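Local coordinates for protein soluble lytic murein transglycosylase (Pseudomonas aeruginosa, PDB 5OHU) that cleaves the glycan strands of bacterial peptidoglycan as a lytic transglycosylase, contributing to both exolytic and endolytic turnover of the cell wall, at residues L98-L103 / F125-C130; G518-M523 / D548-L553; K528-K533 / A555-Q560. All blocks are in the same frame, centred on the assembly; numbering follows the deposited sequence.

Contact 1 (L98-L103 / F125-C130); sequences LKLRWL and FTELDC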
loop_
_atom_site.group_PDB
_atom_site.type_symbol
_atom_site.label_atom_id
_atom_site.label_comp_id
_atom_site.label_asym_id
_atom_site.label_seq_id
_atom_site.Cartn_x
_atom_site.Cartn_y
_atom_site.Cartn_z
ATOM N N LEU A 98 6.538 23.798 -7.970
ATOM C CA LEU A 98 6.965 25.186 -8.031
ATOM C C LEU A 98 7.886 25.525 -6.866
ATOM O O LEU A 98 8.869 26.255 -7.042
ATOM C CB LEU A 98 5.746 26.113 -8.056
ATOM C CG LEU A 98 6.010 27.625 -7.933
ATOM C CD1 LEU A 98 7.008 28.110 -8.973
ATOM C CD2 LEU A 98 4.720 28.430 -8.009
ATOM N N LYS A 99 7.597 25.010 -5.666
ATOM C CA LYS A 99 8.462 25.350 -4.537
ATOM C C LYS A 99 9.818 24.689 -4.679
ATOM O O LYS A 99 10.849 25.299 -4.368
ATOM C CB LYS A 99 7.820 24.946 -3.212
ATOM C CG LYS A 99 6.505 25.666 -2.903
ATOM C CD LYS A 99 6.044 25.378 -1.457
ATOM C CE LYS A 99 6.993 26.016 -0.424
ATOM N NZ LYS A 99 6.462 25.969 0.995
ATOM N N LEU A 100 9.835 23.438 -5.148
ATOM C CA LEU A 100 11.098 22.754 -5.390
ATOM C C LEU A 100 11.988 23.564 -6.321
ATOM O O LEU A 100 13.152 23.853 -6.002
ATOM C CB LEU A 100 10.829 21.368 -5.977
ATOM C CG LEU A 100 12.054 20.602 -6.448
ATOM C CD1 LEU A 100 12.953 20.286 -5.281
ATOM C CD2 LEU A 100 11.625 19.319 -7.184
ATOM N N ARG A 101 11.440 23.968 -7.465
ATOM C CA ARG A 101 12.209 24.712 -8.458
ATOM C C ARG A 101 12.670 26.064 -7.926
ATOM O O ARG A 101 13.831 26.448 -8.094
ATOM C CB ARG A 101 11.358 24.907 -9.700
ATOM C CG ARG A 101 11.437 23.759 -10.613
ATOM C CD ARG A 101 10.208 23.670 -11.436
ATOM N NE ARG A 101 10.208 22.386 -12.117
ATOM C CZ ARG A 101 9.201 21.926 -12.837
ATOM N NH1 ARG A 101 8.102 22.651 -12.943
ATOM N NH2 ARG A 101 9.308 20.738 -13.414
ATOM N N TRP A 102 11.771 26.801 -7.286
ATOM C CA TRP A 102 12.145 28.104 -6.749
ATOM C C TRP A 102 13.188 27.976 -5.638
ATOM O O TRP A 102 14.215 28.665 -5.663
ATOM C CB TRP A 102 10.906 28.824 -6.255
ATOM C CG TRP A 102 11.157 30.211 -5.887
ATOM C CD1 TRP A 102 11.798 31.151 -6.629
ATOM C CD2 TRP A 102 10.772 30.847 -4.668
ATOM N NE1 TRP A 102 11.850 32.336 -5.939
ATOM C CE2 TRP A 102 11.216 32.177 -4.735
ATOM C CE3 TRP A 102 10.101 30.414 -3.521
ATOM C CZ2 TRP A 102 11.005 33.088 -3.704
ATOM C CZ3 TRP A 102 9.884 31.313 -2.506
ATOM C CH2 TRP A 102 10.331 32.637 -2.603
ATOM N N LEU A 103 12.951 27.089 -4.659
ATOM C CA LEU A 103 13.903 26.935 -3.554
ATOM C C LEU A 103 15.282 26.534 -4.067
ATOM O O LEU A 103 16.307 26.961 -3.520
ATOM C CB LEU A 103 13.390 25.914 -2.525
ATOM C CG LEU A 103 12.329 26.334 -1.475
ATOM C CD1 LEU A 103 12.942 27.042 -0.294
ATOM C CD2 LEU A 103 11.310 27.279 -2.070
ATOM N N PHE A 125 10.937 16.244 -0.472
ATOM C CA PHE A 125 11.977 16.319 -1.491
ATOM C C PHE A 125 13.328 16.213 -0.796
ATOM O O PHE A 125 13.758 17.148 -0.113
ATOM C CB PHE A 125 11.877 17.608 -2.298
ATOM C CG PHE A 125 10.694 17.658 -3.214
ATOM C CD1 PHE A 125 10.529 16.707 -4.206
ATOM C CD2 PHE A 125 9.753 18.672 -3.094
ATOM C CE1 PHE A 125 9.438 16.766 -5.072
ATOM C CE2 PHE A 125 8.666 18.736 -3.949
ATOM C CZ PHE A 125 8.504 17.782 -4.938
ATOM N N THR A 126 13.986 15.063 -0.959
ATOM C CA THR A 126 15.319 14.874 -0.400
ATOM C C THR A 126 16.275 15.992 -0.810
ATOM O O THR A 126 17.140 16.392 -0.024
ATOM C CB THR A 126 15.864 13.510 -0.850
ATOM O OG1 THR A 126 15.007 12.477 -0.366
ATOM C CG2 THR A 126 17.266 13.266 -0.313
ATOM N N GLU A 127 16.132 16.514 -2.031
ATOM C CA GLU A 127 17.014 17.576 -2.492
ATOM C C GLU A 127 16.913 18.814 -1.606
ATOM O O GLU A 127 17.928 19.438 -1.275
ATOM C CB GLU A 127 16.684 17.922 -3.943
ATOM C CG GLU A 127 17.583 18.999 -4.535
ATOM C CD GLU A 127 17.214 19.349 -5.977
ATOM O OE1 GLU A 127 17.937 20.156 -6.590
ATOM O OE2 GLU A 127 16.206 18.813 -6.500
ATOM N N LEU A 128 15.699 19.184 -1.207
ATOM C CA LEU A 128 15.545 20.341 -0.334
ATOM C C LEU A 128 16.087 20.055 1.066
ATOM O O LEU A 128 16.732 20.915 1.680
ATOM C CB LEU A 128 14.071 20.757 -0.270
ATOM C CG LEU A 128 13.362 21.134 -1.564
ATOM C CD1 LEU A 128 11.878 21.291 -1.305
ATOM C CD2 LEU A 128 13.942 22.421 -2.158
ATOM N N ASP A 129 15.831 18.856 1.588
ATOM C CA ASP A 129 16.413 18.467 2.868
ATOM C C ASP A 129 17.927 18.626 2.850
ATOM O O ASP A 129 18.523 19.136 3.805
ATOM C CB ASP A 129 16.025 17.023 3.211
ATOM C CG ASP A 129 14.518 16.817 3.277
ATOM O OD1 ASP A 129 13.761 17.818 3.282
ATOM O OD2 ASP A 129 14.087 15.643 3.339
ATOM N N CYS A 130 18.566 18.242 1.750
ATOM C CA CYS A 130 20.021 18.378 1.683
ATOM C C CYS A 130 20.449 19.832 1.603
ATOM O O CYS A 130 21.396 20.237 2.291
ATOM C CB CYS A 130 20.553 17.569 0.510
ATOM S SG CYS A 130 20.524 15.818 1.010
#
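Leu-100 meets the ring of Phe-125 almost squarely over one face. Its CD2 covers the ring centre, 4.0 Å from the centroid and 13° off the normal, a CH-pi contact. CB of Leu-100 adds to the same face, 4.0 Å from Phe-125 CE2. CG of Leu-100 is anti to the backbone N (chi1 172°), which aims the isobutyl group at the partner helix. CD1 lies between the base of the ring and the first turn of that helix, 3.8 Å from Leu-128 CG.

One turn on, Leu-103 CB packs 3.6 Å from Leu-128 CD2. These buried leucines form the tight part of the contact, with no hydrogen bond between the two segments.

The looser, more polar side is at Glu-127. Its extended chain crosses Leu-100 at about a right angle, and OE2 stays 3.8 Å from Leu-100 CD1. The carboxylate is held instead by a salt bridge to Arg-104, and a phosphate ion, probably from the crystallisation liquor, lies nearby. Phe-125 is also partly exposed; its ring meets that of Trp-97.

The segments belong to helices 95-108 and 126-138, with axes 10.5 Å apart and inclined at 35°. Cys-130, on the latter helix, is disulfide-bonded to Cys-163. Successive helices packed side by side in this way are consistent with the superhelical, all-alpha N-terminal part of Slt70-like transglycosylases.

Contact 2 (G518-M523 / D548-L553); sequences GLMQLM and DVNIRL
OD1 of Asn-550 accepts a hydrogen bond from Met-520 N at 2.6 Å. The bond is short but bent, with an N-H...O angle of 143°, and the donor comes in 22° from the carbonyl plane. Leu-519 N is also close to this oxygen, but its angle is too poor for a bond. On the other side of the amide, ND2 donates to the carbonyls of Thr-517 and Leu-544. Together these bonds fix the rotation of a buried polar group.

CG of Asn-550 stands anti to the backbone N (chi1 -161°), which carries the amide from helix 547-564 to the loop. There Gly-518 brings its CA to 3.4 Å from Asn-550 ND2.

Gly-518 to Gln-521 form a type I beta turn. This loop joins helix 493-504 to helix 524-534 within the lysozyme-like SLT domain, and Asn-550 ties it to helix 547-564. The turn is closed twice at Gly-518 O, by Gln-521 N and by the side-chain NE2 of Gln-521 at 3.0 Å. The latter approaches on a lone pair in the carbonyl plane.

Apolar contacts lie on either side of the amide. Leu-519 CD1 reaches Ile-551 CD1 at 3.8 Å. Leu-522 CD1 lies 3.7 Å from Leu-553 CB, its side chain crossing that of Leu-553 at about a right angle. Met-520 SD passes near Ile-551 CA, and its side chain continues onto Ile-496 and Ile-499 of helix 493-504. The carbonyls of Leu-519 and Met-520 are held by Ser-504 and Tyr-576.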
loop_
_atom_site.group_PDB
_atom_site.type_symbol
_atom_site.label_atom_id
_atom_site.label_comp_id
_atom_site.label_asym_id
_atom_site.label_seq_id
_atom_site.Cartn_x
_atom_site.Cartn_y
_atom_site.Cartn_z
ATOM N N GLY A 518 -9.267 -2.287 -16.766
ATOM C CA GLY A 518 -10.717 -2.295 -16.818
ATOM C C GLY A 518 -11.373 -2.708 -15.513
ATOM O O GLY A 518 -10.743 -2.800 -14.454
ATOM N N LEU A 519 -12.692 -2.955 -15.616
ATOM C CA LEU A 519 -13.508 -3.268 -14.439
ATOM C C LEU A 519 -12.955 -4.453 -13.663
ATOM O O LEU A 519 -12.987 -4.467 -12.427
ATOM C CB LEU A 519 -14.950 -3.549 -14.858
ATOM C CG LEU A 519 -15.709 -2.295 -15.288
ATOM C CD1 LEU A 519 -17.041 -2.649 -15.940
ATOM C CD2 LEU A 519 -15.913 -1.340 -14.095
ATOM N N MET A 520 -12.445 -5.453 -14.373
ATOM C CA MET A 520 -12.002 -6.694 -13.767
ATOM C C MET A 520 -10.489 -6.878 -13.862
ATOM O O MET A 520 -9.983 -7.946 -13.492
ATOM C CB MET A 520 -12.779 -7.847 -14.408
ATOM C CG MET A 520 -14.205 -7.902 -13.875
ATOM S SD MET A 520 -15.156 -9.321 -14.498
ATOM C CE MET A 520 -14.856 -10.448 -13.098
ATOM N N GLN A 521 -9.759 -5.835 -14.290
ATOM C CA GLN A 521 -8.297 -5.755 -14.176
ATOM C C GLN A 521 -7.630 -6.943 -14.869
ATOM O O GLN A 521 -6.854 -7.700 -14.281
ATOM C CB GLN A 521 -7.861 -5.651 -12.701
ATOM C CG GLN A 521 -8.157 -4.296 -12.073
ATOM C CD GLN A 521 -7.306 -3.186 -12.696
ATOM O OE1 GLN A 521 -6.210 -2.879 -12.217
ATOM N NE2 GLN A 521 -7.807 -2.596 -13.781
ATOM N N LEU A 522 -7.973 -7.111 -16.134
ATOM C CA LEU A 522 -7.459 -8.220 -16.913
ATOM C C LEU A 522 -6.101 -7.870 -17.499
ATOM O O LEU A 522 -5.898 -6.768 -18.022
ATOM C CB LEU A 522 -8.425 -8.582 -18.042
ATOM C CG LEU A 522 -9.834 -8.994 -17.617
ATOM C CD1 LEU A 522 -10.718 -9.241 -18.853
ATOM C CD2 LEU A 522 -9.752 -10.228 -16.724
ATOM N N MET A 523 -5.177 -8.810 -17.401
ATOM C CA MET A 523 -3.944 -8.709 -18.157
ATOM C C MET A 523 -4.216 -9.034 -19.623
ATOM O O MET A 523 -5.034 -9.910 -19.925
ATOM C CB MET A 523 -2.889 -9.651 -17.585
ATOM C CG MET A 523 -2.506 -9.292 -16.159
ATOM S SD MET A 523 -1.756 -7.640 -16.112
ATOM C CE MET A 523 -0.418 -7.809 -17.288
ATOM N N ASP A 548 -18.553 -3.715 -21.229
ATOM C CA ASP A 548 -19.164 -4.999 -21.551
ATOM C C ASP A 548 -18.136 -6.004 -22.059
ATOM O O ASP A 548 -18.269 -7.208 -21.804
ATOM C CB ASP A 548 -20.284 -4.817 -22.572
ATOM C CG ASP A 548 -21.529 -4.210 -21.963
ATOM O OD1 ASP A 548 -21.559 -4.021 -20.728
ATOM O OD2 ASP A 548 -22.485 -3.940 -22.719
ATOM N N VAL A 549 -17.121 -5.538 -22.798
ATOM C CA VAL A 549 -16.058 -6.440 -23.238
ATOM C C VAL A 549 -15.257 -6.933 -22.039
ATOM O O VAL A 549 -14.897 -8.115 -21.952
ATOM C CB VAL A 549 -15.148 -5.746 -24.270
ATOM C CG1 VAL A 549 -13.965 -6.640 -24.614
ATOM C CG2 VAL A 549 -15.934 -5.368 -25.532
ATOM N N ASN A 550 -14.975 -6.035 -21.096
ATOM C CA ASN A 550 -14.245 -6.412 -19.892
ATOM C C ASN A 550 -15.013 -7.455 -19.084
ATOM O O ASN A 550 -14.449 -8.469 -18.647
ATOM C CB ASN A 550 -13.993 -5.171 -19.044
ATOM C CG ASN A 550 -12.886 -5.371 -18.050
ATOM O OD1 ASN A 550 -13.127 -5.755 -16.897
ATOM N ND2 ASN A 550 -11.654 -5.090 -18.480
ATOM N N ILE A 551 -16.304 -7.210 -18.865
ATOM C CA ILE A 551 -17.113 -8.107 -18.047
ATOM C C ILE A 551 -17.252 -9.471 -18.709
ATOM O O ILE A 551 -17.215 -10.508 -18.038
ATOM C CB ILE A 551 -18.484 -7.469 -17.780
ATOM C CG1 ILE A 551 -18.299 -6.207 -16.939
ATOM C CG2 ILE A 551 -19.424 -8.482 -17.101
ATOM C CD1 ILE A 551 -19.591 -5.393 -16.793
ATOM N N ARG A 552 -17.409 -9.499 -20.034
ATOM C CA ARG A 552 -17.582 -10.774 -20.720
ATOM C C ARG A 552 -16.332 -11.635 -20.601
ATOM O O ARG A 552 -16.417 -12.831 -20.295
ATOM C CB ARG A 552 -17.932 -10.539 -22.186
ATOM C CG ARG A 552 -19.359 -10.082 -22.402
ATOM C CD ARG A 552 -19.557 -9.594 -23.812
ATOM N NE ARG A 552 -19.570 -10.693 -24.761
ATOM C CZ ARG A 552 -19.502 -10.534 -26.077
ATOM N NH1 ARG A 552 -19.401 -9.312 -26.593
ATOM N NH2 ARG A 552 -19.528 -11.597 -26.874
ATOM N N LEU A 553 -15.160 -11.046 -20.855
ATOM C CA LEU A 553 -13.909 -11.779 -20.685
ATOM C C LEU A 553 -13.593 -12.021 -19.221
ATOM O O LEU A 553 -13.099 -13.096 -18.869
ATOM C CB LEU A 553 -12.757 -11.040 -21.360
ATOM C CG LEU A 553 -13.010 -10.911 -22.864
ATOM C CD1 LEU A 553 -12.015 -9.970 -23.576
ATOM C CD2 LEU A 553 -12.947 -12.303 -23.471
#

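Contact 3 (K528-K533 / A555-Q560); sequences KETSRK and AAYLSQ
Thr-530 fits against Ala-556 and Tyr-557 with both of its branches. Its methyl CG2 touches Ala-556 CB at 3.6 Å. Its hydroxyl OG1 lies 3.7 Å from Tyr-557 CB and comes obliquely to the ring. The threonine and tyrosine side chains cross at about a right angle. The rotamer of Thr-530 (chi1 -58°) turns CG2 to Ala-556, while OG1 faces Tyr-557 and still bonds to the carbonyl of Thr-526, one turn back in the same helix. At the solvent side, Lys-533 CG packs 3.5 Å from Gln-560 NE2.

Water joins the polar ends across the contact. One molecule donates to Thr-530 OG1 at 3.0 Å and to Gln-560 OE1 at 2.7 Å. This bridges two oxygens that do not bond directly. A second water accepts from Gln-560 NE2 at 3.2 Å and, weakly, from Lys-533 NZ. The lysine chain bends beyond CB, which brings its amine back to this water. Each end of the Gln-560 amide therefore has its own water.

The two helices, 524-534 and 547-564, cross nearly perpendicularly within the mainly helical, lysozyme-like SLT domain. Their segment axes make an angle of 85° and approach to 9.7 Å. The small side chains of Thr-530 and Ala-556 meet near this crossing.

Further out, Phe-534 packs against Ala-556, Ser-559 and Gln-560. Ser-559 OG donates to Ala-556 O at 2.7 Å, within the helix. That carbonyl also accepts from Gln-560 N, the backbone bond of the turn that carries the glutamine.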
loop_
_atom_site.group_PDB
_atom_site.type_symbol
_atom_site.label_atom_id
_atom_site.label_comp_id
_atom_site.label_asym_id
_atom_site.label_seq_id
_atom_site.Cartn_x
_atom_site.Cartn_y
_atom_site.Cartn_z
ATOM N N LYS A 528 -6.570 -12.289 -24.050
ATOM C CA LYS A 528 -6.566 -12.884 -25.384
ATOM C C LYS A 528 -6.733 -14.399 -25.319
ATOM O O LYS A 528 -7.418 -14.980 -26.166
ATOM C CB LYS A 528 -5.293 -12.497 -26.140
ATOM C CG LYS A 528 -5.279 -11.041 -26.599
ATOM C CD LYS A 528 -4.089 -10.687 -27.513
ATOM C CE LYS A 528 -2.880 -10.206 -26.714
ATOM N NZ LYS A 528 -1.827 -9.617 -27.593
ATOM N N GLU A 529 -6.141 -15.047 -24.313
ATOM C CA GLU A 529 -6.291 -16.489 -24.154
ATOM C C GLU A 529 -7.731 -16.859 -23.818
ATOM O O GLU A 529 -8.289 -17.805 -24.391
ATOM C CB GLU A 529 -5.337 -16.995 -23.070
ATOM C CG GLU A 529 -3.937 -17.326 -23.580
ATOM C CD GLU A 529 -2.877 -17.311 -22.485
ATOM O OE1 GLU A 529 -1.681 -17.149 -22.823
ATOM O OE2 GLU A 529 -3.236 -17.451 -21.292
ATOM N N THR A 530 -8.339 -16.126 -22.875
ATOM C CA THR A 530 -9.747 -16.323 -22.548
ATOM C C THR A 530 -10.618 -16.150 -23.781
ATOM O O THR A 530 -11.523 -16.957 -24.042
ATOM C CB THR A 530 -10.161 -15.338 -21.456
ATOM O OG1 THR A 530 -9.330 -15.534 -20.307
ATOM C CG2 THR A 530 -11.614 -15.553 -21.056
ATOM N N SER A 531 -10.321 -15.123 -24.574
ATOM C CA SER A 531 -11.053 -14.877 -25.810
ATOM C C SER A 531 -10.984 -16.077 -26.747
ATOM O O SER A 531 -11.991 -16.472 -27.345
ATOM C CB SER A 531 -10.496 -13.622 -26.482
ATOM O OG SER A 531 -10.944 -13.515 -27.819
ATOM N N ARG A 532 -9.802 -16.675 -26.891
ATOM C CA ARG A 532 -9.698 -17.826 -27.781
ATOM C C ARG A 532 -10.373 -19.051 -27.180
ATOM O O ARG A 532 -11.001 -19.830 -27.900
ATOM C CB ARG A 532 -8.236 -18.123 -28.117
ATOM C CG ARG A 532 -7.515 -16.985 -28.824
ATOM C CD ARG A 532 -6.165 -17.435 -29.360
ATOM N NE ARG A 532 -5.166 -16.367 -29.252
ATOM C CZ ARG A 532 -4.319 -16.225 -28.233
ATOM N NH1 ARG A 532 -4.349 -17.097 -27.233
ATOM N NH2 ARG A 532 -3.451 -15.214 -28.219
ATOM N N LYS A 533 -10.266 -19.226 -25.860
ATOM C CA LYS A 533 -10.819 -20.412 -25.218
ATOM C C LYS A 533 -12.337 -20.454 -25.348
ATOM O O LYS A 533 -12.918 -21.517 -25.582
ATOM C CB LYS A 533 -10.404 -20.445 -23.746
ATOM C CG LYS A 533 -10.547 -21.804 -23.091
ATOM C CD LYS A 533 -9.804 -22.849 -23.916
ATOM C CE LYS A 533 -9.245 -23.961 -23.056
ATOM N NZ LYS A 533 -8.321 -23.454 -22.028
ATOM N N ALA A 555 -15.725 -12.380 -16.673
ATOM C CA ALA A 555 -16.602 -13.429 -16.156
ATOM C C ALA A 555 -16.147 -14.797 -16.627
ATOM O O ALA A 555 -16.153 -15.759 -15.848
ATOM C CB ALA A 555 -18.051 -13.186 -16.594
ATOM N N ALA A 556 -15.772 -14.906 -17.903
ATOM C CA ALA A 556 -15.289 -16.176 -18.430
ATOM C C ALA A 556 -14.026 -16.628 -17.702
ATOM O O ALA A 556 -13.951 -17.760 -17.213
ATOM C CB ALA A 556 -15.042 -16.055 -19.935
ATOM N N TYR A 557 -13.022 -15.752 -17.613
ATOM C CA TYR A 557 -11.797 -16.116 -16.905
ATOM C C TYR A 557 -12.085 -16.489 -15.453
ATOM O O TYR A 557 -11.583 -17.502 -14.950
ATOM C CB TYR A 557 -10.782 -14.973 -16.970
ATOM C CG TYR A 557 -9.573 -15.289 -16.131
ATOM C CD1 TYR A 557 -8.613 -16.186 -16.594
ATOM C CD2 TYR A 557 -9.400 -14.708 -14.883
ATOM C CE1 TYR A 557 -7.512 -16.497 -15.836
ATOM C CE2 TYR A 557 -8.301 -15.012 -14.109
ATOM C CZ TYR A 557 -7.361 -15.909 -14.593
ATOM O OH TYR A 557 -6.267 -16.234 -13.834
ATOM N N LEU A 558 -12.916 -15.698 -14.778
ATOM C CA LEU A 558 -13.288 -15.996 -13.398
ATOM C C LEU A 558 -13.936 -17.376 -13.279
ATOM O O LEU A 558 -13.718 -18.092 -12.292
ATOM C CB LEU A 558 -14.224 -14.902 -12.886
ATOM C CG LEU A 558 -14.677 -14.927 -11.428
ATOM C CD1 LEU A 558 -13.488 -14.937 -10.482
ATOM C CD2 LEU A 558 -15.566 -13.726 -11.163
ATOM N N SER A 559 -14.716 -17.783 -14.283
ATOM C CA SER A 559 -15.347 -19.095 -14.200
ATOM C C SER A 559 -14.332 -20.217 -14.384
ATOM O O SER A 559 -14.521 -21.305 -13.834
ATOM C CB SER A 559 -16.477 -19.210 -15.225
ATOM O OG SER A 559 -15.955 -19.440 -16.518
ATOM N N GLN A 560 -13.263 -19.974 -15.152
ATOM C CA GLN A 560 -12.174 -20.948 -15.269
ATOM C C GLN A 560 -11.458 -21.149 -13.937
ATOM O O GLN A 560 -11.196 -22.279 -13.518
ATOM C CB GLN A 560 -11.167 -20.492 -16.327
ATOM C CG GLN A 560 -11.562 -20.812 -17.755
ATOM C CD GLN A 560 -10.505 -20.369 -18.766
ATOM O OE1 GLN A 560 -10.025 -19.231 -18.738
ATOM N NE2 GLN A 560 -10.130 -21.281 -19.658
HETATM O O HOH W 1 -8.049 -18.220 -20.274
HETATM O O HOH W 2 -7.293 -20.471 -20.912
#

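In the fold
Contact 1 comes first along the chain and stands apart. Its centre is about 42 Å from that of contact 2 and about 49 Å from that of contact 3. It joins helices 95-108 and 126-138, on the opposite side of the chain's centre from contact 3. Contacts 2 and 3 lie within the SLT domain, with centres about 10 Å apart. They share helix 547-564, and their segments alternate in sequence. They also touch: Met-520 CE packs 3.9 Å from Leu-558 CD2. One helix thus holds both the loop 518-523 and the helix that follows it. Contact 1 belongs to the helical N-terminal part, contacts 2 and 3 to the probable catalytic domain.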